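Local coordinates for UDP-N-acetylglucosamine 4-epimerase (PDB 3M2P), which probably interconverts UDP-N-acetylglucosamine and its C4 epimer, as an NAD(P)-dependent epimerase/dehydratase with a Rossmann-type nucleotide-binding fold, at residues F13-V18 against Y201-A206; V63-L69 against I101-A107; K156-F160 against S208-A212. All blocks are in the same frame, centred on the assembly; numbering follows the deposited sequence.

Contact 1 (F13-V18 against Y201-A206); sequences FLGQYV and YAKDAA
Y17 lies with one face of its phenol ring on the methyl of A202, joining two helices of the Rossmann-type domain: helix 13-24, whose start carries G15 of a GxGxxG-like sequence, and helix 202-212, much later in the chain. CB of A202 stands 3.4 Å from the centroid of the Y17 ring and only 7° off its normal, a CH-pi contact over the middle of the face. The first torsion of Y17 (chi1 -77°) sets CG beside the backbone N and anti to the carbonyl carbon, which lays the ring across the start of helix 202-212. K203 also borders the ring: its backbone N lies 3.6 Å from Y17 CD1, and its bent chain brings CD to the edge, in the ring plane. The phenol OH of Y17 is hydrogen-bonded to the backbone N of F166, which ties down the far end of the ring.

The short helical segments cross at -61° with their axes 8.5 Å apart. Alanines at 202, 205 and 206 face helix 13-24 with nothing larger than a methyl, and no hydrogen bond links the two segments. F13 and L14, both seen to bind UDP in this protein, add smaller contacts: F13 CE2 reaches A202 CB, while L14 CD2 comes to 4.3 Å from A205 CB. Beyond L14 lie F160 and L163 of strand 154-164.

Backbones come nearest at V18 and A206, whose CA atoms are 4.4 Å apart. Here the A206 methyl touches both Y17 and V18, its CB 3.5 Å from Y17 O and 3.8 Å from V18 CG2.

Contact 2 (V63-L69 against I101-A107); sequences VDAVVHL and ISNIVYA
H68 meets the edge of the Y106 ring, its CD2 3.2 Å from Y106 CD1 and the ring planes turned 44° apart, where strands 65-68 and 103-109 run parallel as the two strands of a beta-alpha-beta unit of the Rossmann-type fold. With chi1 near 180° in both (-178° in H68), the H68 and Y106 side chains extend abreast on one face of the sheet. Four backbone hydrogen bonds join the strands: V66 N to N103 O, V105 N to V66 O, H68 N to V105 O and A107 N to H68 O. The third is almost straight, 174° at the hydrogen. On the other face V67 CG1 and V105 CG1 touch at 4.2 Å. Before the paired strands, I101 lays CG1 3.3 Å from V63 O and CG2 4.2 Å from V66 CG2.

A second shell fixes the polar ends. Both imidazole nitrogens of H68 are hydrogen-bonded, ND1 to T8 OG1 and NE2 to T89 OG1, which fixes the ring's rotation; Y106 OH pairs with K137 NZ. The pair of strands lies inside the sheet, between strand 4-8 beside 65-68 and strand 154-164 beside 103-109, while connecting helix 83-98 packs on the face of V66, H68 and Y106.

Contact 3 (K156-F160 against S208-A212); sequences KNLRF and SVIYA
L158 points from strand 154-164 into helix 202-212 and crosses V209 at about a right angle, its CD1 4.1 Å from V209 CG2. The other branch, CD2, turns to the methyl of A212 at 4.4 Å, so the leucine fork spans almost one helical turn. Strand and helix segments run nearly antiparallel, 157° between their directions with axes 10.3 Å apart, a helix lying on a sheet face as in the Rossmann-type fold of this family.

F160 meets the helix with its ring edge. Its side chain leaves the strand with CG opposite the carbonyl carbon (chi1 -66°), which presents CE1 to S208 OG at 3.6 Å, close to the ring plane, and CZ to V209 CG2 at 4.2 Å. S208 OG is hydrogen-bonded to A205 O one turn back, which positions the hydroxyl that borders the ring.

At the other end K156 curls alongside the last helical turn. Its chain bends from chi2 onward and brings CE 3.1 Å from A212 O, with CD also near that oxygen; the ammonium is hydrogen-bonded to Q215 O, just beyond the helix. Its aliphatic part also packs by CD on the A212 methyl, 4.3 Å from CB.

Here, at K156-F160, the strand lies between 103-109 and 220-224, with L158 touching V105 and F160 touching A107 on the first and K156 touching F222 on the second. Helix 13-24 also adjoins, L14 against F160 and V18 against V209.

In the fold
All three contacts meet around the start of helix 13-24. Contacts 1 and 3 share helix 202-212, their centres 11 Å apart: A205 CB of contact 1 packs 3.8 Å from F160 CE1 of contact 3, and V18 CG2 lies 3.9 Å from V209 CG2. Contacts 2 and 3 join through neighbouring strands 103-109 and 154-164, where Y106 O and L158 N, 2.9 Å apart, probably form a hydrogen bond. L69 of contact 2 reaches contact 1, its CD2 3.6 Å from CD1 of L14. L14, a UDP-binding residue together with F13, thus touches both L69 and F160, which probably support the UDP site from the sheet side; this chain holds no UDP.

Contact 1 (F13-V18 against Y201-A206)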
# COMPACT_ATOMS: atom_id res chain seq x y z
N PHE A 13 13.72 -13.75 12.92
CA PHE A 13 13.70 -13.31 14.32
C PHE A 13 12.32 -13.52 14.93
O PHE A 13 12.19 -14.22 15.95
CB PHE A 13 14.13 -11.84 14.41
CG PHE A 13 14.00 -11.25 15.78
CD1 PHE A 13 14.84 -11.67 16.81
CD2 PHE A 13 13.07 -10.26 16.04
CE1 PHE A 13 14.72 -11.13 18.08
CE2 PHE A 13 12.94 -9.71 17.31
CZ PHE A 13 13.77 -10.14 18.33
N LEU A 14 11.30 -12.92 14.32
CA LEU A 14 9.92 -13.19 14.71
C LEU A 14 9.65 -14.68 14.59
O LEU A 14 9.19 -15.31 15.52
CB LEU A 14 8.94 -12.41 13.82
CG LEU A 14 7.63 -11.92 14.45
CD1 LEU A 14 6.50 -11.84 13.42
CD2 LEU A 14 7.21 -12.79 15.63
N GLY A 15 9.94 -15.22 13.42
CA GLY A 15 9.72 -16.63 13.13
C GLY A 15 10.04 -17.57 14.26
O GLY A 15 9.23 -18.44 14.58
N GLN A 16 11.21 -17.41 14.88
CA GLN A 16 11.64 -18.31 15.96
C GLN A 16 10.76 -18.25 17.22
O GLN A 16 10.49 -19.27 17.84
CB GLN A 16 13.11 -18.08 16.31
CG GLN A 16 14.07 -18.46 15.18
CD GLN A 16 15.54 -18.36 15.58
OE1 GLN A 16 16.12 -17.26 15.63
NE2 GLN A 16 16.15 -19.51 15.86
N TYR A 17 10.32 -17.05 17.59
CA TYR A 17 9.32 -16.89 18.65
C TYR A 17 8.00 -17.57 18.28
O TYR A 17 7.42 -18.28 19.10
CB TYR A 17 9.07 -15.41 18.92
CG TYR A 17 10.15 -14.74 19.73
CD1 TYR A 17 10.04 -14.65 21.10
CD2 TYR A 17 11.27 -14.19 19.13
CE1 TYR A 17 11.02 -14.03 21.85
CE2 TYR A 17 12.26 -13.58 19.87
CZ TYR A 17 12.13 -13.50 21.23
OH TYR A 17 13.09 -12.90 21.99
N VAL A 18 7.54 -17.34 17.05
CA VAL A 18 6.28 -17.89 16.55
C VAL A 18 6.28 -19.41 16.42
O VAL A 18 5.28 -20.05 16.70
CB VAL A 18 5.91 -17.31 15.17
CG1 VAL A 18 4.92 -18.22 14.45
CG2 VAL A 18 5.35 -15.90 15.33
N TYR A 201 6.72 -6.76 22.46
CA TYR A 201 7.66 -7.85 22.71
C TYR A 201 7.39 -8.99 21.73
O TYR A 201 6.24 -9.33 21.49
CB TYR A 201 7.53 -8.31 24.16
CG TYR A 201 8.54 -9.33 24.64
CD1 TYR A 201 9.77 -9.48 24.02
CD2 TYR A 201 8.27 -10.13 25.75
CE1 TYR A 201 10.68 -10.42 24.48
CE2 TYR A 201 9.18 -11.06 26.21
CZ TYR A 201 10.38 -11.20 25.58
OH TYR A 201 11.27 -12.15 26.04
N ALA A 202 8.45 -9.54 21.15
CA ALA A 202 8.32 -10.63 20.19
C ALA A 202 7.49 -11.78 20.75
O ALA A 202 6.70 -12.38 20.03
CB ALA A 202 9.69 -11.13 19.76
N LYS A 203 7.65 -12.09 22.04
CA LYS A 203 6.93 -13.20 22.67
C LYS A 203 5.42 -12.95 22.64
O LYS A 203 4.64 -13.87 22.42
CB LYS A 203 7.42 -13.37 24.11
CG LYS A 203 7.63 -14.78 24.56
CD LYS A 203 9.03 -14.94 25.14
CE LYS A 203 9.02 -15.53 26.56
NZ LYS A 203 8.13 -16.72 26.74
N ASP A 204 5.02 -11.70 22.84
CA ASP A 204 3.62 -11.29 22.76
C ASP A 204 3.09 -11.24 21.32
O ASP A 204 1.89 -11.34 21.09
CB ASP A 204 3.43 -9.91 23.39
CG ASP A 204 3.49 -9.95 24.91
OD1 ASP A 204 3.07 -10.97 25.51
OD2 ASP A 204 3.94 -8.94 25.49
N ALA A 205 3.98 -11.06 20.36
CA ALA A 205 3.59 -11.06 18.96
C ALA A 205 3.34 -12.49 18.49
O ALA A 205 2.38 -12.77 17.75
CB ALA A 205 4.66 -10.40 18.10
N ALA A 206 4.20 -13.40 18.93
CA ALA A 206 3.99 -14.82 18.67
C ALA A 206 2.71 -15.27 19.37
O ALA A 206 2.04 -16.18 18.90
CB ALA A 206 5.17 -15.62 19.15

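Contact 2 (V63-L69 against I101-A107)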
# COMPACT_ATOMS: atom_id res chain seq x y z
N VAL A 63 -0.57 -29.45 5.24
CA VAL A 63 -0.56 -28.36 6.20
C VAL A 63 -1.98 -27.87 6.47
O VAL A 63 -2.80 -27.80 5.56
CB VAL A 63 0.32 -27.20 5.68
CG1 VAL A 63 -0.06 -25.90 6.32
CG2 VAL A 63 1.77 -27.50 5.93
N ASP A 64 -2.26 -27.52 7.72
CA ASP A 64 -3.59 -27.10 8.14
C ASP A 64 -3.76 -25.58 8.19
O ASP A 64 -4.84 -25.06 7.91
CB ASP A 64 -3.90 -27.67 9.52
CG ASP A 64 -3.90 -29.18 9.53
OD1 ASP A 64 -4.77 -29.79 8.87
OD2 ASP A 64 -3.01 -29.75 10.22
N ALA A 65 -2.70 -24.89 8.58
CA ALA A 65 -2.73 -23.43 8.63
C ALA A 65 -1.39 -22.91 8.17
O ALA A 65 -0.42 -23.66 8.11
CB ALA A 65 -3.02 -22.96 10.04
N VAL A 66 -1.34 -21.62 7.83
CA VAL A 66 -0.09 -20.97 7.42
C VAL A 66 0.10 -19.64 8.15
O VAL A 66 -0.82 -18.83 8.19
CB VAL A 66 -0.06 -20.74 5.88
CG1 VAL A 66 1.16 -19.93 5.47
CG2 VAL A 66 -0.09 -22.07 5.14
N VAL A 67 1.27 -19.44 8.74
CA VAL A 67 1.68 -18.12 9.22
C VAL A 67 2.66 -17.54 8.20
O VAL A 67 3.71 -18.13 7.94
CB VAL A 67 2.35 -18.19 10.63
CG1 VAL A 67 2.63 -16.78 11.17
CG2 VAL A 67 1.49 -18.97 11.61
N HIS A 68 2.32 -16.40 7.62
CA HIS A 68 3.16 -15.80 6.57
C HIS A 68 4.02 -14.67 7.12
O HIS A 68 3.59 -13.52 7.21
CB HIS A 68 2.27 -15.31 5.43
CG HIS A 68 3.03 -14.71 4.29
ND1 HIS A 68 4.31 -15.11 3.95
CD2 HIS A 68 2.68 -13.76 3.39
CE1 HIS A 68 4.72 -14.42 2.90
NE2 HIS A 68 3.75 -13.60 2.54
N LEU A 69 5.25 -15.02 7.50
CA LEU A 69 6.14 -14.07 8.17
C LEU A 69 7.25 -13.55 7.26
O LEU A 69 7.80 -12.48 7.51
CB LEU A 69 6.77 -14.72 9.40
CG LEU A 69 5.83 -15.26 10.48
CD1 LEU A 69 6.66 -15.91 11.56
CD2 LEU A 69 4.96 -14.16 11.08
N ILE A 101 -6.22 -24.66 2.11
CA ILE A 101 -5.93 -23.99 3.37
C ILE A 101 -6.58 -22.62 3.40
O ILE A 101 -6.54 -21.89 2.42
CB ILE A 101 -4.42 -23.76 3.59
CG1 ILE A 101 -3.67 -25.06 3.87
CG2 ILE A 101 -4.21 -22.81 4.72
CD1 ILE A 101 -2.85 -25.54 2.72
N SER A 102 -7.19 -22.26 4.52
CA SER A 102 -7.76 -20.93 4.59
C SER A 102 -7.37 -20.20 5.86
O SER A 102 -7.36 -18.98 5.88
CB SER A 102 -9.28 -20.97 4.36
OG SER A 102 -9.80 -22.23 4.71
N ASN A 103 -7.04 -20.94 6.92
CA ASN A 103 -6.57 -20.34 8.17
C ASN A 103 -5.14 -19.82 8.07
O ASN A 103 -4.18 -20.54 8.38
CB ASN A 103 -6.68 -21.33 9.33
CG ASN A 103 -6.63 -20.63 10.67
OD1 ASN A 103 -6.49 -21.27 11.73
ND2 ASN A 103 -6.75 -19.32 10.64
N ILE A 104 -5.01 -18.56 7.66
CA ILE A 104 -3.71 -17.96 7.38
C ILE A 104 -3.52 -16.69 8.20
O ILE A 104 -4.45 -15.93 8.39
CB ILE A 104 -3.63 -17.58 5.90
CG1 ILE A 104 -3.77 -18.83 5.03
CG2 ILE A 104 -2.34 -16.86 5.59
CD1 ILE A 104 -4.30 -18.52 3.67
N VAL A 105 -2.30 -16.47 8.69
CA VAL A 105 -1.94 -15.22 9.36
C VAL A 105 -0.86 -14.47 8.59
O VAL A 105 0.17 -15.04 8.25
CB VAL A 105 -1.37 -15.49 10.75
CG1 VAL A 105 -0.69 -14.24 11.29
CG2 VAL A 105 -2.46 -16.00 11.69
N TYR A 106 -1.08 -13.19 8.31
CA TYR A 106 -0.06 -12.39 7.63
C TYR A 106 0.54 -11.39 8.58
O TYR A 106 -0.18 -10.78 9.36
CB TYR A 106 -0.65 -11.64 6.43
CG TYR A 106 0.37 -10.75 5.76
CD1 TYR A 106 1.46 -11.30 5.09
CD2 TYR A 106 0.25 -9.37 5.80
CE1 TYR A 106 2.39 -10.51 4.47
CE2 TYR A 106 1.19 -8.56 5.18
CZ TYR A 106 2.26 -9.14 4.52
OH TYR A 106 3.21 -8.36 3.90
N ALA A 107 1.85 -11.18 8.51
CA ALA A 107 2.47 -10.16 9.35
C ALA A 107 2.54 -8.83 8.63
O ALA A 107 3.36 -8.65 7.73
CB ALA A 107 3.85 -10.60 9.80

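Contact 3 (K156-F160 against S208-A212)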
# COMPACT_ATOMS: atom_id res chain seq x y z
N LYS A 156 -6.00 -13.32 8.11
CA LYS A 156 -5.98 -12.32 9.16
C LYS A 156 -4.67 -11.53 9.13
O LYS A 156 -3.62 -12.04 9.52
CB LYS A 156 -6.15 -12.99 10.52
CG LYS A 156 -7.58 -13.38 10.84
CD LYS A 156 -7.64 -14.61 11.72
CE LYS A 156 -6.65 -15.64 11.23
NZ LYS A 156 -7.33 -16.95 11.02
N ASN A 157 -4.74 -10.28 8.67
CA ASN A 157 -3.60 -9.36 8.65
C ASN A 157 -3.34 -8.74 10.02
O ASN A 157 -4.22 -8.10 10.60
CB ASN A 157 -3.86 -8.25 7.65
CG ASN A 157 -3.97 -8.75 6.24
OD1 ASN A 157 -4.82 -8.30 5.47
ND2 ASN A 157 -3.12 -9.69 5.88
N LEU A 158 -2.13 -8.92 10.53
CA LEU A 158 -1.76 -8.41 11.84
C LEU A 158 -0.79 -7.24 11.72
O LEU A 158 0.39 -7.44 11.45
CB LEU A 158 -1.08 -9.51 12.66
CG LEU A 158 -1.87 -10.79 12.91
CD1 LEU A 158 -1.07 -11.74 13.78
CD2 LEU A 158 -3.19 -10.45 13.56
N ARG A 159 -1.27 -6.02 11.93
CA ARG A 159 -0.37 -4.87 11.94
C ARG A 159 0.42 -4.75 13.26
O ARG A 159 0.01 -4.03 14.17
CB ARG A 159 -1.14 -3.58 11.64
CG ARG A 159 -1.71 -3.57 10.25
CD ARG A 159 -2.58 -2.37 10.00
NE ARG A 159 -2.96 -2.29 8.60
CZ ARG A 159 -4.00 -1.60 8.14
NH1 ARG A 159 -4.79 -0.94 8.99
NH2 ARG A 159 -4.27 -1.57 6.84
N PHE A 160 1.55 -5.45 13.35
CA PHE A 160 2.42 -5.42 14.52
C PHE A 160 2.99 -4.04 14.82
O PHE A 160 3.36 -3.30 13.91
CB PHE A 160 3.60 -6.39 14.35
CG PHE A 160 3.19 -7.82 14.31
CD1 PHE A 160 2.55 -8.41 15.39
CD2 PHE A 160 3.44 -8.59 13.19
CE1 PHE A 160 2.17 -9.71 15.35
CE2 PHE A 160 3.06 -9.90 13.14
CZ PHE A 160 2.41 -10.46 14.22
N SER A 208 -0.09 -13.38 19.80
CA SER A 208 -1.20 -12.92 18.98
C SER A 208 -1.36 -13.79 17.72
O SER A 208 -2.47 -13.96 17.21
CB SER A 208 -1.03 -11.45 18.62
OG SER A 208 0.12 -11.24 17.82
N VAL A 209 -0.26 -14.32 17.21
CA VAL A 209 -0.34 -15.26 16.08
C VAL A 209 -1.15 -16.49 16.51
O VAL A 209 -2.06 -16.93 15.80
CB VAL A 209 1.06 -15.68 15.55
CG1 VAL A 209 0.96 -16.93 14.73
CG2 VAL A 209 1.68 -14.57 14.73
N ILE A 210 -0.83 -17.02 17.67
CA ILE A 210 -1.53 -18.16 18.21
C ILE A 210 -3.05 -17.89 18.34
O ILE A 210 -3.87 -18.70 17.91
CB ILE A 210 -0.91 -18.61 19.56
CG1 ILE A 210 0.55 -19.03 19.36
CG2 ILE A 210 -1.70 -19.75 20.21
CD1 ILE A 210 0.73 -20.18 18.40
N TYR A 211 -3.41 -16.75 18.92
CA TYR A 211 -4.82 -16.44 19.18
C TYR A 211 -5.61 -16.14 17.93
O TYR A 211 -6.82 -16.35 17.89
CB TYR A 211 -4.94 -15.26 20.15
CG TYR A 211 -4.77 -15.67 21.57
CD1 TYR A 211 -3.64 -16.38 21.97
CD2 TYR A 211 -5.72 -15.37 22.53
CE1 TYR A 211 -3.45 -16.76 23.28
CE2 TYR A 211 -5.55 -15.75 23.86
CZ TYR A 211 -4.41 -16.45 24.23
OH TYR A 211 -4.20 -16.85 25.53
N ALA A 212 -4.93 -15.61 16.91
CA ALA A 212 -5.56 -15.31 15.64
C ALA A 212 -5.74 -16.61 14.87
O ALA A 212 -6.67 -16.77 14.09
CB ALA A 212 -4.71 -14.32 14.84